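Side-chain contacts in VlsE1 (Borreliella burgdorferi, PDB 1L8W), which is a variable surface lipoprotein antigen of the Lyme disease spirochaete and probably takes part in evading the host immune response: residues A[71-76]-A[123-128]; A[146-151]-A[286-291]; A[154-159]-A[246-251]; A[161-166]-A[225-230]; A[274-279]-A[306-311]. One frame throughout, in Å; residues are numbered along the deposited sequence.

Interaction 1. Residues A[71-76]-A[123-128]; sequences AKLEKT and KAVKTA
Leu73 and Val125 have the nearest CA atoms of the two helical segments, 9.7 Å apart, and the helices run in broadly opposite directions. The gap is spanned by side chains at two places. On the inner side, CD1 of Leu73 meets CG1 of Val125 at 4.2 Å, a buried apolar touch. On the outer side, Glu74 and Lys126 form a salt bridge. NZ of Lys126 donates to OE2 of Glu74 at 3.1 Å and meets that oxygen nearly along its C-O axis. The two side chains cross at about a right angle. Glu74 reaches out with an extended chain. Lys126 is straight up to CE and then bends at its last torsion (chi4 -60°), which turns NZ onto the carboxylate. CE of Lys126 also lies close to the same oxygen.

Helices 59-80 and 106-131 are neighbours in sequence and pack as antiparallel members of the elongated helical bundle of VlsE. The apolar touch belongs to a larger seam. Leu73 also packs on Leu121 and Val122, while Val125 packs on Val69 and Ala70. A third helix, 153-170, reaches Val125 through Ile166.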
# COMPACT_ATOMS: atom_id res chain seq x y z
N ALA A 71 -1.56 -6.28 -17.89
CA ALA A 71 -1.33 -7.19 -19.02
C ALA A 71 -2.18 -8.46 -18.95
O ALA A 71 -2.81 -8.84 -19.93
CB ALA A 71 0.14 -7.55 -19.09
N LYS A 72 -2.18 -9.11 -17.79
CA LYS A 72 -2.95 -10.33 -17.61
C LYS A 72 -4.44 -10.06 -17.72
O LYS A 72 -5.19 -10.87 -18.26
CB LYS A 72 -2.65 -10.95 -16.24
CG LYS A 72 -1.21 -11.41 -16.04
CD LYS A 72 -1.02 -12.00 -14.63
CE LYS A 72 0.41 -12.48 -14.40
NZ LYS A 72 0.61 -13.03 -13.02
N LEU A 73 -4.88 -8.91 -17.21
CA LEU A 73 -6.29 -8.55 -17.28
C LEU A 73 -6.72 -8.27 -18.72
O LEU A 73 -7.81 -8.64 -19.13
CB LEU A 73 -6.56 -7.32 -16.41
CG LEU A 73 -6.48 -7.54 -14.91
CD1 LEU A 73 -6.82 -6.25 -14.20
CD2 LEU A 73 -7.45 -8.64 -14.50
N GLU A 74 -5.85 -7.62 -19.48
CA GLU A 74 -6.14 -7.30 -20.88
C GLU A 74 -6.24 -8.56 -21.72
O GLU A 74 -7.16 -8.71 -22.54
CB GLU A 74 -5.07 -6.38 -21.44
CG GLU A 74 -5.28 -4.92 -21.07
CD GLU A 74 -4.02 -4.10 -21.19
OE1 GLU A 74 -3.14 -4.48 -21.99
OE2 GLU A 74 -3.92 -3.06 -20.49
N LYS A 75 -5.31 -9.48 -21.52
CA LYS A 75 -5.31 -10.73 -22.26
C LYS A 75 -6.55 -11.56 -21.94
O LYS A 75 -7.20 -12.11 -22.83
CB LYS A 75 -4.05 -11.54 -21.95
CG LYS A 75 -4.00 -12.81 -22.75
CD LYS A 75 -2.58 -13.23 -23.07
CE LYS A 75 -2.59 -14.16 -24.28
NZ LYS A 75 -3.61 -15.25 -24.14
N THR A 76 -6.86 -11.66 -20.65
CA THR A 76 -8.04 -12.40 -20.22
C THR A 76 -9.28 -11.79 -20.88
O THR A 76 -10.18 -12.51 -21.31
CB THR A 76 -8.19 -12.36 -18.68
OG1 THR A 76 -7.28 -13.29 -18.08
CG2 THR A 76 -9.61 -12.70 -18.27
N LYS A 123 -8.53 -0.20 -15.82
CA LYS A 123 -8.49 1.25 -15.62
C LYS A 123 -8.06 1.59 -14.20
O LYS A 123 -7.33 2.56 -13.98
CB LYS A 123 -9.87 1.86 -15.90
CG LYS A 123 -10.14 2.21 -17.37
CD LYS A 123 -10.13 0.99 -18.30
CE LYS A 123 -10.27 1.41 -19.76
NZ LYS A 123 -10.35 0.24 -20.70
N ALA A 124 -8.52 0.78 -13.24
CA ALA A 124 -8.18 1.00 -11.84
C ALA A 124 -6.70 0.72 -11.56
O ALA A 124 -6.04 1.51 -10.88
CB ALA A 124 -9.06 0.12 -10.94
N VAL A 125 -6.17 -0.38 -12.08
CA VAL A 125 -4.76 -0.69 -11.84
C VAL A 125 -3.87 0.32 -12.55
O VAL A 125 -2.80 0.66 -12.05
CB VAL A 125 -4.36 -2.14 -12.29
CG1 VAL A 125 -5.37 -3.16 -11.74
CG2 VAL A 125 -4.23 -2.22 -13.79
N LYS A 126 -4.31 0.80 -13.71
CA LYS A 126 -3.51 1.78 -14.46
C LYS A 126 -3.42 3.11 -13.71
O LYS A 126 -2.44 3.85 -13.84
CB LYS A 126 -4.08 1.98 -15.87
CG LYS A 126 -3.85 0.79 -16.80
CD LYS A 126 -4.34 1.10 -18.21
CE LYS A 126 -4.13 -0.07 -19.17
NZ LYS A 126 -2.70 -0.46 -19.30
N THR A 127 -4.45 3.40 -12.91
CA THR A 127 -4.41 4.61 -12.10
C THR A 127 -3.28 4.37 -11.09
O THR A 127 -2.40 5.21 -10.91
CB THR A 127 -5.74 4.85 -11.35
OG1 THR A 127 -6.82 4.99 -12.29
CG2 THR A 127 -5.65 6.12 -10.51
N ALA A 128 -3.30 3.20 -10.45
CA ALA A 128 -2.26 2.85 -9.48
C ALA A 128 -0.89 2.82 -10.17
O ALA A 128 0.09 3.39 -9.67
CB ALA A 128 -2.55 1.50 -8.86

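Interaction 2. Residues A[146-151]-A[286-291]; sequences DAAKVA and KFAVKD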
# COMPACT_ATOMS: atom_id res chain seq x y z
N ASP A 146 19.51 16.12 5.50
CA ASP A 146 19.18 16.62 4.17
C ASP A 146 18.48 15.60 3.29
O ASP A 146 17.68 15.96 2.43
CB ASP A 146 20.44 17.13 3.46
CG ASP A 146 21.06 18.33 4.16
OD1 ASP A 146 20.30 19.26 4.53
OD2 ASP A 146 22.30 18.36 4.33
N ALA A 147 18.78 14.32 3.51
CA ALA A 147 18.18 13.24 2.71
C ALA A 147 16.68 13.07 2.96
O ALA A 147 15.96 12.57 2.10
CB ALA A 147 18.91 11.93 2.98
N ALA A 148 16.21 13.47 4.14
CA ALA A 148 14.79 13.34 4.48
C ALA A 148 13.96 14.23 3.56
O ALA A 148 14.42 15.26 3.10
CB ALA A 148 14.55 13.73 5.94
N LYS A 149 12.72 13.81 3.31
CA LYS A 149 11.83 14.57 2.44
C LYS A 149 10.36 14.24 2.68
O LYS A 149 10.01 13.25 3.35
CB LYS A 149 12.15 14.28 0.97
CG LYS A 149 13.52 14.74 0.49
CD LYS A 149 13.75 14.32 -0.95
CE LYS A 149 15.09 14.82 -1.48
NZ LYS A 149 15.33 14.39 -2.89
N VAL A 150 9.49 15.08 2.13
CA VAL A 150 8.06 14.86 2.21
C VAL A 150 7.78 13.92 1.05
O VAL A 150 8.36 14.08 -0.02
CB VAL A 150 7.25 16.16 1.96
CG1 VAL A 150 5.76 15.84 1.97
CG2 VAL A 150 7.58 17.21 3.02
N ALA A 151 6.93 12.93 1.26
CA ALA A 151 6.60 12.00 0.19
C ALA A 151 5.84 12.77 -0.88
O ALA A 151 5.16 13.74 -0.58
CB ALA A 151 5.74 10.86 0.72
N LYS A 286 10.44 8.10 2.17
CA LYS A 286 11.58 7.49 2.86
C LYS A 286 11.40 7.50 4.38
O LYS A 286 10.57 8.23 4.90
CB LYS A 286 12.86 8.24 2.51
CG LYS A 286 13.07 8.42 1.02
CD LYS A 286 14.23 9.35 0.74
CE LYS A 286 14.49 9.49 -0.75
NZ LYS A 286 15.64 10.40 -1.01
N PHE A 287 12.19 6.68 5.07
CA PHE A 287 12.10 6.59 6.52
C PHE A 287 13.35 7.17 7.18
O PHE A 287 14.48 6.78 6.86
CB PHE A 287 11.89 5.13 6.91
CG PHE A 287 10.67 4.53 6.28
CD1 PHE A 287 9.41 4.71 6.85
CD2 PHE A 287 10.76 3.86 5.06
CE1 PHE A 287 8.26 4.24 6.22
CE2 PHE A 287 9.62 3.39 4.42
CZ PHE A 287 8.37 3.58 5.00
N ALA A 288 13.13 8.11 8.09
CA ALA A 288 14.23 8.79 8.77
C ALA A 288 14.55 8.34 10.20
O ALA A 288 13.67 8.03 11.00
CB ALA A 288 13.98 10.29 8.73
N VAL A 289 15.84 8.33 10.50
CA VAL A 289 16.34 7.95 11.82
C VAL A 289 17.41 8.96 12.26
O VAL A 289 17.93 9.72 11.44
CB VAL A 289 16.97 6.53 11.78
CG1 VAL A 289 15.93 5.49 11.38
CG2 VAL A 289 18.14 6.51 10.81
N LYS A 290 17.73 8.96 13.56
CA LYS A 290 18.75 9.84 14.12
C LYS A 290 20.10 9.33 13.63
O LYS A 290 20.21 8.17 13.23
CB LYS A 290 18.74 9.79 15.66
CG LYS A 290 17.39 10.05 16.30
CD LYS A 290 17.35 9.69 17.79
CE LYS A 290 18.19 10.62 18.67
NZ LYS A 290 19.66 10.36 18.61
N ASP A 291 21.13 10.18 13.66
CA ASP A 291 22.46 9.74 13.25
C ASP A 291 22.96 8.74 14.29
O ASP A 291 22.69 8.89 15.48
CB ASP A 291 23.42 10.92 13.13
CG ASP A 291 22.94 12.14 13.88
OD1 ASP A 291 22.66 12.04 15.09
OD2 ASP A 291 22.84 13.21 13.24
O HOH W 1 9.21 10.47 2.56
O HOH W 2 12.26 11.24 4.85
O HOH W 3 14.03 11.76 -3.52
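Lys286 carries most of this contact and reaches toward Ala147 and Lys149. Segment 286-291 includes strand 287-288, which pairs in parallel with strand 141-142 in a small two-stranded sheet at one end of the helical fold. Segment 146-151 is the loop that leads from strand 141-142 to helix 153-170.

CB of Lys286 points toward this loop, and contact begins at CD. The chain is extended beyond CG (chi2 171°) and passes beside the carbonyl of Ala147. CD of Lys286 lies 3.9 Å from O of Ala147. CE continues past the same carbonyl. NZ of Lys286 ends 3.8 Å from O of Ala147, near the aliphatic CD of Lys149. The side chain also packs on Glu140 and Val142.

The two lysine tips lie at the surface, with NZ of Lys149 and NZ of Lys286 4.4 Å apart. Water 3 accepts from both, at 3.0 Å from NZ of Lys149 and more weakly from NZ of Lys286. This shared water probably eases the repulsion between the like charges. Further along, CB of Ala148 touches CB of Ala288 at 4.5 Å.

Water also joins the two backbones. Water 2 accepts from N of Lys149 and donates weakly to O of Lys286. Water 1 donates to O of Lys149 at 3.0 Å and accepts from N of Lys286 at 2.7 Å.

Interaction 3. Residues A[154-159]-A[246-251]; sequences ASVKGI and NPIAAA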
# COMPACT_ATOMS: atom_id res chain seq x y z
N ALA A 154 1.22 13.43 -5.01
CA ALA A 154 0.52 12.92 -6.19
C ALA A 154 0.70 11.41 -6.32
O ALA A 154 -0.19 10.71 -6.81
CB ALA A 154 1.02 13.62 -7.45
N SER A 155 1.85 10.91 -5.89
CA SER A 155 2.12 9.47 -5.94
C SER A 155 1.33 8.78 -4.83
O SER A 155 0.70 7.74 -5.05
CB SER A 155 3.62 9.20 -5.75
OG SER A 155 3.90 7.81 -5.75
N VAL A 156 1.36 9.37 -3.63
CA VAL A 156 0.64 8.82 -2.48
C VAL A 156 -0.85 8.72 -2.74
O VAL A 156 -1.42 7.63 -2.71
CB VAL A 156 0.83 9.70 -1.21
CG1 VAL A 156 0.09 9.09 -0.04
CG2 VAL A 156 2.30 9.84 -0.86
N LYS A 157 -1.48 9.86 -3.01
CA LYS A 157 -2.92 9.90 -3.25
C LYS A 157 -3.34 9.10 -4.46
O LYS A 157 -4.42 8.49 -4.46
CB LYS A 157 -3.41 11.34 -3.41
CG LYS A 157 -3.37 12.14 -2.13
CD LYS A 157 -4.23 13.39 -2.26
CE LYS A 157 -3.72 14.30 -3.36
NZ LYS A 157 -2.30 14.68 -3.11
N GLY A 158 -2.51 9.11 -5.50
CA GLY A 158 -2.83 8.36 -6.70
C GLY A 158 -2.77 6.86 -6.46
O GLY A 158 -3.60 6.10 -6.95
N ILE A 159 -1.77 6.43 -5.70
CA ILE A 159 -1.65 5.01 -5.43
C ILE A 159 -2.86 4.57 -4.61
O ILE A 159 -3.44 3.51 -4.87
CB ILE A 159 -0.32 4.70 -4.69
CG1 ILE A 159 0.85 4.91 -5.65
CG2 ILE A 159 -0.31 3.26 -4.17
CD1 ILE A 159 2.20 4.65 -5.03
N ASN A 246 -5.31 10.27 9.01
CA ASN A 246 -5.53 9.16 8.09
C ASN A 246 -4.17 8.71 7.53
O ASN A 246 -3.23 9.49 7.49
CB ASN A 246 -6.48 9.58 6.96
CG ASN A 246 -5.92 10.70 6.10
OD1 ASN A 246 -5.00 10.49 5.31
ND2 ASN A 246 -6.49 11.90 6.23
N PRO A 247 -4.05 7.44 7.11
CA PRO A 247 -2.76 6.99 6.58
C PRO A 247 -2.18 7.76 5.38
O PRO A 247 -0.96 7.82 5.21
CB PRO A 247 -3.00 5.49 6.31
CG PRO A 247 -4.47 5.38 6.14
CD PRO A 247 -5.04 6.35 7.13
N ILE A 248 -3.05 8.35 4.55
CA ILE A 248 -2.59 9.13 3.40
C ILE A 248 -1.88 10.40 3.87
O ILE A 248 -0.79 10.74 3.40
CB ILE A 248 -3.77 9.49 2.45
CG1 ILE A 248 -4.29 8.22 1.76
CG2 ILE A 248 -3.33 10.52 1.40
CD1 ILE A 248 -5.45 8.46 0.83
N ALA A 249 -2.49 11.10 4.82
CA ALA A 249 -1.90 12.33 5.36
C ALA A 249 -0.60 12.04 6.10
O ALA A 249 0.33 12.85 6.10
CB ALA A 249 -2.89 13.00 6.29
N ALA A 250 -0.55 10.87 6.74
CA ALA A 250 0.64 10.47 7.50
C ALA A 250 1.77 10.07 6.57
O ALA A 250 2.92 10.42 6.82
CB ALA A 250 0.29 9.31 8.47
N ALA A 251 1.44 9.34 5.51
CA ALA A 251 2.43 8.88 4.53
C ALA A 251 3.12 10.04 3.79
O ALA A 251 4.34 10.04 3.62
CB ALA A 251 1.79 7.92 3.53
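Ile248 and Ala251 bring segment 246-251 against Val156 and Lys157 of the facing helix. The segment opens with Asn246 at the N-cap of helix 247-252. OD1 of Asn246 accepts from N of Ala249 at 2.6 Å. The bond is fairly straight at the hydrogen, 161°, and the donor is tilted 33° from the carbonyl plane. ND2 of Asn246 is bonded to O of Glu235, so both ends of the amide are held. Pro247 follows as the first helical residue and turns to other neighbours, among them Ala230 and Ala274.

Ile248 makes contact with both Val156 and Lys157. Its CG2 stands anti to the backbone N and is the branch that touches the facing helix. CG2 of Ile248 lies 3.9 Å from CG of Lys157 and 4.0 Å from CG1 of Val156. The side chains of Ile248 and Lys157 cross at about a right angle, whereas those of Ile248 and Val156 slide past each other in opposite directions. CG1 of Val156 also rests 3.9 Å from the backbone O of Ile248.

This is antiparallel helix packing in the buried part of the VlsE fold. The axes of 154-159 and 247-251 approach to 9.8 Å, at 157° between their directions. Ala249 gives its N to the cap while its CB points away. Ala250 packs on Ala275 of helix 269-281. At Ala251 the chain faces helix 153-170 again, and CB of Ala251 meets CG1 of Val156 at 4.1 Å.

Interaction 4. Residues A[161-166]-A[225-230]; sequences KGIKEI and SAIVTA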
# COMPACT_ATOMS: atom_id res chain seq x y z
N LYS A 161 -5.91 6.07 -4.46
CA LYS A 161 -7.11 6.14 -5.27
C LYS A 161 -7.16 4.95 -6.22
O LYS A 161 -8.23 4.39 -6.46
CB LYS A 161 -7.14 7.44 -6.07
CG LYS A 161 -8.34 7.56 -6.99
CD LYS A 161 -8.36 8.91 -7.68
CE LYS A 161 -9.56 9.04 -8.61
NZ LYS A 161 -9.59 10.37 -9.26
N GLY A 162 -6.01 4.57 -6.75
CA GLY A 162 -5.97 3.43 -7.65
C GLY A 162 -6.44 2.21 -6.90
O GLY A 162 -7.28 1.45 -7.38
N ILE A 163 -5.90 2.02 -5.70
CA ILE A 163 -6.27 0.89 -4.86
C ILE A 163 -7.76 0.92 -4.51
O ILE A 163 -8.42 -0.11 -4.52
CB ILE A 163 -5.43 0.87 -3.57
CG1 ILE A 163 -3.98 0.58 -3.92
CG2 ILE A 163 -5.99 -0.16 -2.59
CD1 ILE A 163 -3.07 0.41 -2.73
N LYS A 164 -8.29 2.10 -4.22
CA LYS A 164 -9.72 2.21 -3.92
C LYS A 164 -10.53 1.79 -5.14
O LYS A 164 -11.51 1.05 -5.03
CB LYS A 164 -10.09 3.65 -3.53
CG LYS A 164 -11.60 3.82 -3.26
CD LYS A 164 -11.92 5.15 -2.58
CE LYS A 164 -12.03 6.29 -3.57
NZ LYS A 164 -13.30 6.24 -4.35
N GLU A 165 -10.12 2.26 -6.32
CA GLU A 165 -10.82 1.91 -7.56
C GLU A 165 -10.75 0.41 -7.83
O GLU A 165 -11.73 -0.20 -8.27
CB GLU A 165 -10.20 2.68 -8.74
CG GLU A 165 -10.82 4.07 -8.98
CD GLU A 165 -9.91 5.02 -9.75
OE1 GLU A 165 -9.19 4.56 -10.67
OE2 GLU A 165 -9.93 6.23 -9.44
N ILE A 166 -9.60 -0.19 -7.54
CA ILE A 166 -9.44 -1.61 -7.76
C ILE A 166 -10.41 -2.39 -6.87
O ILE A 166 -11.15 -3.25 -7.33
CB ILE A 166 -8.01 -2.07 -7.43
CG1 ILE A 166 -7.05 -1.61 -8.54
CG2 ILE A 166 -7.98 -3.58 -7.26
CD1 ILE A 166 -5.59 -1.91 -8.25
N SER A 225 -7.92 -2.40 3.36
CA SER A 225 -9.13 -1.68 3.75
C SER A 225 -8.79 -0.30 4.31
O SER A 225 -9.44 0.69 3.98
CB SER A 225 -9.90 -2.50 4.80
OG SER A 225 -11.17 -1.93 5.07
N ALA A 226 -7.76 -0.23 5.15
CA ALA A 226 -7.35 1.05 5.73
C ALA A 226 -6.97 2.05 4.63
O ALA A 226 -7.19 3.25 4.77
CB ALA A 226 -6.18 0.85 6.70
N ILE A 227 -6.38 1.56 3.54
CA ILE A 227 -5.99 2.46 2.45
C ILE A 227 -7.23 2.88 1.65
O ILE A 227 -7.36 4.03 1.24
CB ILE A 227 -4.97 1.79 1.50
CG1 ILE A 227 -3.64 1.56 2.24
CG2 ILE A 227 -4.74 2.68 0.27
CD1 ILE A 227 -2.61 0.71 1.47
N VAL A 228 -8.15 1.94 1.45
CA VAL A 228 -9.38 2.23 0.73
C VAL A 228 -10.17 3.35 1.44
O VAL A 228 -10.64 4.29 0.80
CB VAL A 228 -10.25 0.98 0.63
CG1 VAL A 228 -11.56 1.30 -0.04
CG2 VAL A 228 -9.51 -0.11 -0.14
N THR A 229 -10.30 3.23 2.76
CA THR A 229 -11.02 4.22 3.56
C THR A 229 -10.30 5.56 3.51
O THR A 229 -10.92 6.61 3.37
CB THR A 229 -11.11 3.77 5.05
OG1 THR A 229 -11.76 2.50 5.13
CG2 THR A 229 -11.90 4.78 5.88
N ALA A 230 -8.98 5.50 3.64
CA ALA A 230 -8.17 6.70 3.61
C ALA A 230 -8.40 7.50 2.33
O ALA A 230 -8.52 8.72 2.37
CB ALA A 230 -6.71 6.33 3.74
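Ile163 and Lys164 pack on Ile227 and Val228 where helices 153-170 and 220-230 cross steeply within the helical fold. The axes of the two segments pass 8.3 Å apart at 107°. The crossing is tight at Lys164 and Val228, whose CA atoms are 4.7 Å apart.

Ile163 uses both of its branches. CG1 stands anti to the carbonyl carbon and the chain is extended beyond it (chi2 -175°). This carries CD1 of Ile163 to CG2 of Ile227 at 4.1 Å. On the other branch, CG2 of Ile163 lies 4.3 Å from CG2 of Val228. The side chains of Ile163 and Ile227 cross obliquely. Ile163 also packs on Ile316 of helix 294-333, and Ile227 on Ala274 of helix 269-281, so the contact continues into the core.

Lys164 works on the more open side. CG of Lys164 is anti to the backbone N (chi1 178°) and lies 4.1 Å from CG1 of Val228. The two side chains cross at about a right angle. Lys164 then bends at its last two torsions and turns from Val228 toward long, weak ion pairs with Asp232 and Glu168. Just before the bends, CD of Lys164 rests 3.7 Å from the backbone O of Val228.

Interaction 5. Residues A[274-279]-A[306-311]; sequences AAIALR and ESAVRK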
# COMPACT_ATOMS: atom_id res chain seq x y z
N ALA A 274 -0.74 0.94 7.14
CA ALA A 274 -1.17 1.55 5.88
C ALA A 274 -0.30 2.75 5.53
O ALA A 274 0.06 2.95 4.37
CB ALA A 274 -2.63 1.98 5.97
N ALA A 275 0.02 3.57 6.54
CA ALA A 275 0.86 4.75 6.33
C ALA A 275 2.21 4.29 5.85
O ALA A 275 2.84 4.90 4.98
CB ALA A 275 1.02 5.53 7.65
N ILE A 276 2.65 3.18 6.43
CA ILE A 276 3.92 2.56 6.12
C ILE A 276 3.94 2.01 4.70
O ILE A 276 4.87 2.31 3.94
CB ILE A 276 4.23 1.44 7.14
CG1 ILE A 276 4.57 2.07 8.50
CG2 ILE A 276 5.36 0.56 6.64
CD1 ILE A 276 4.94 1.09 9.60
N ALA A 277 2.94 1.23 4.32
CA ALA A 277 2.90 0.65 2.98
C ALA A 277 2.80 1.71 1.89
O ALA A 277 3.44 1.60 0.85
CB ALA A 277 1.76 -0.35 2.85
N LEU A 278 1.99 2.74 2.14
CA LEU A 278 1.83 3.82 1.17
C LEU A 278 3.13 4.60 0.99
O LEU A 278 3.51 4.93 -0.13
CB LEU A 278 0.73 4.79 1.61
CG LEU A 278 -0.71 4.42 1.25
CD1 LEU A 278 -1.67 5.28 2.05
CD2 LEU A 278 -0.93 4.60 -0.25
N ARG A 279 3.81 4.87 2.10
CA ARG A 279 5.06 5.61 2.06
C ARG A 279 6.13 4.82 1.31
O ARG A 279 6.85 5.37 0.48
CB ARG A 279 5.52 5.90 3.48
CG ARG A 279 6.84 6.62 3.58
CD ARG A 279 6.62 8.04 4.01
NE ARG A 279 7.73 8.56 4.77
CZ ARG A 279 7.83 9.81 5.19
NH1 ARG A 279 6.86 10.69 4.92
NH2 ARG A 279 8.87 10.19 5.92
N GLU A 306 8.73 -3.35 3.50
CA GLU A 306 8.65 -4.44 2.53
C GLU A 306 7.51 -5.39 2.86
O GLU A 306 6.73 -5.77 1.98
CB GLU A 306 10.00 -5.17 2.47
CG GLU A 306 11.08 -4.32 1.79
CD GLU A 306 12.46 -4.91 1.88
OE1 GLU A 306 12.58 -6.13 2.15
OE2 GLU A 306 13.43 -4.15 1.67
N SER A 307 7.39 -5.78 4.12
CA SER A 307 6.28 -6.66 4.48
C SER A 307 4.95 -5.95 4.26
O SER A 307 4.00 -6.54 3.77
CB SER A 307 6.39 -7.12 5.93
OG SER A 307 7.44 -8.05 6.05
N ALA A 308 4.88 -4.67 4.63
CA ALA A 308 3.65 -3.90 4.45
C ALA A 308 3.24 -3.92 2.98
O ALA A 308 2.07 -4.16 2.65
CB ALA A 308 3.84 -2.46 4.92
N VAL A 309 4.18 -3.65 2.08
CA VAL A 309 3.83 -3.65 0.67
C VAL A 309 3.51 -5.05 0.14
O VAL A 309 2.53 -5.24 -0.57
CB VAL A 309 4.93 -2.99 -0.18
CG1 VAL A 309 6.27 -3.62 0.13
CG2 VAL A 309 4.59 -3.15 -1.66
N ARG A 310 4.31 -6.05 0.51
CA ARG A 310 4.03 -7.41 0.06
C ARG A 310 2.64 -7.86 0.52
O ARG A 310 1.95 -8.57 -0.21
CB ARG A 310 5.09 -8.39 0.58
CG ARG A 310 6.44 -8.31 -0.11
CD ARG A 310 7.30 -9.51 0.26
NE ARG A 310 7.71 -9.50 1.66
CZ ARG A 310 8.93 -9.16 2.09
NH1 ARG A 310 9.87 -8.80 1.23
NH2 ARG A 310 9.20 -9.18 3.38
N LYS A 311 2.23 -7.45 1.72
CA LYS A 311 0.91 -7.83 2.24
C LYS A 311 -0.21 -7.14 1.45
O LYS A 311 -1.21 -7.78 1.10
CB LYS A 311 0.77 -7.47 3.73
CG LYS A 311 1.48 -8.42 4.69
CD LYS A 311 1.08 -8.13 6.15
CE LYS A 311 1.65 -9.22 7.08
NZ LYS A 311 1.22 -9.04 8.49
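Ile276 sets its first torsion near -71°, which sends CG1 anti to the carbonyl carbon and CG2 anti to the backbone N. CG2 of Ile276 is thereby placed 3.8 Å from CB of Ala308. Ala277 and Ala308 have no side-chain torsion to choose, so the backbones alone bring them together. CB of Ala277 meets CB of Ala308 at 3.6 Å. CB of Ala308 also lies 3.8 Å from CA of Ala277, and CB of Ala277 lies 3.8 Å from O of Ala308. Beyond that, CB of Ala277 reaches the backbone at N of Val309, 4.2 Å away.

The two segments belong to helices 269-281 and 294-333, which cross almost at a right angle, 89°, with 8.1 Å between their axes. Helix 294-333 is the long C-terminal helix of the bundle. The crossing is close to the centre of the chain, and all the touching residues are buried. Helix 205-216 adds to the same cluster, since Val215 packs on both Ile276 and Ala308. On another side of helix 269-281, Leu278 packs on Ile248 and Ala251 of helix 247-252.

Side chain meets side chain only through methyl groups, and the alanine methyls also rest on backbone atoms. Cohesion here therefore rests on dispersion and on the exclusion of water. Two alanines at the crossing are small enough to let the helices approach closely.

Interactions 3, 4 and 5 form one connected core. Their centres are 10 to 13 Å apart. Interactions 3 and 4 share helix 153-170 and touch where Pro247 CG meets Ala230 CB at 3.4 Å. Interactions 4 and 5 meet through Ala226 and Ala274. Arg279 links three contacts: its NH1 lies 2.9 Å from Ala251 O of interaction 3, and its NE lies 2.9 Å from Lys286 O of interaction 2, both probable hydrogen bonds. Interaction 1 joins from the other end, where Thr127 OG1 lies 2.9 Å from Glu165 OE1 of segment 161-166. Interactions 1 and 2 lie on opposite sides of the chain's centre, with their own centres about 33 Å apart.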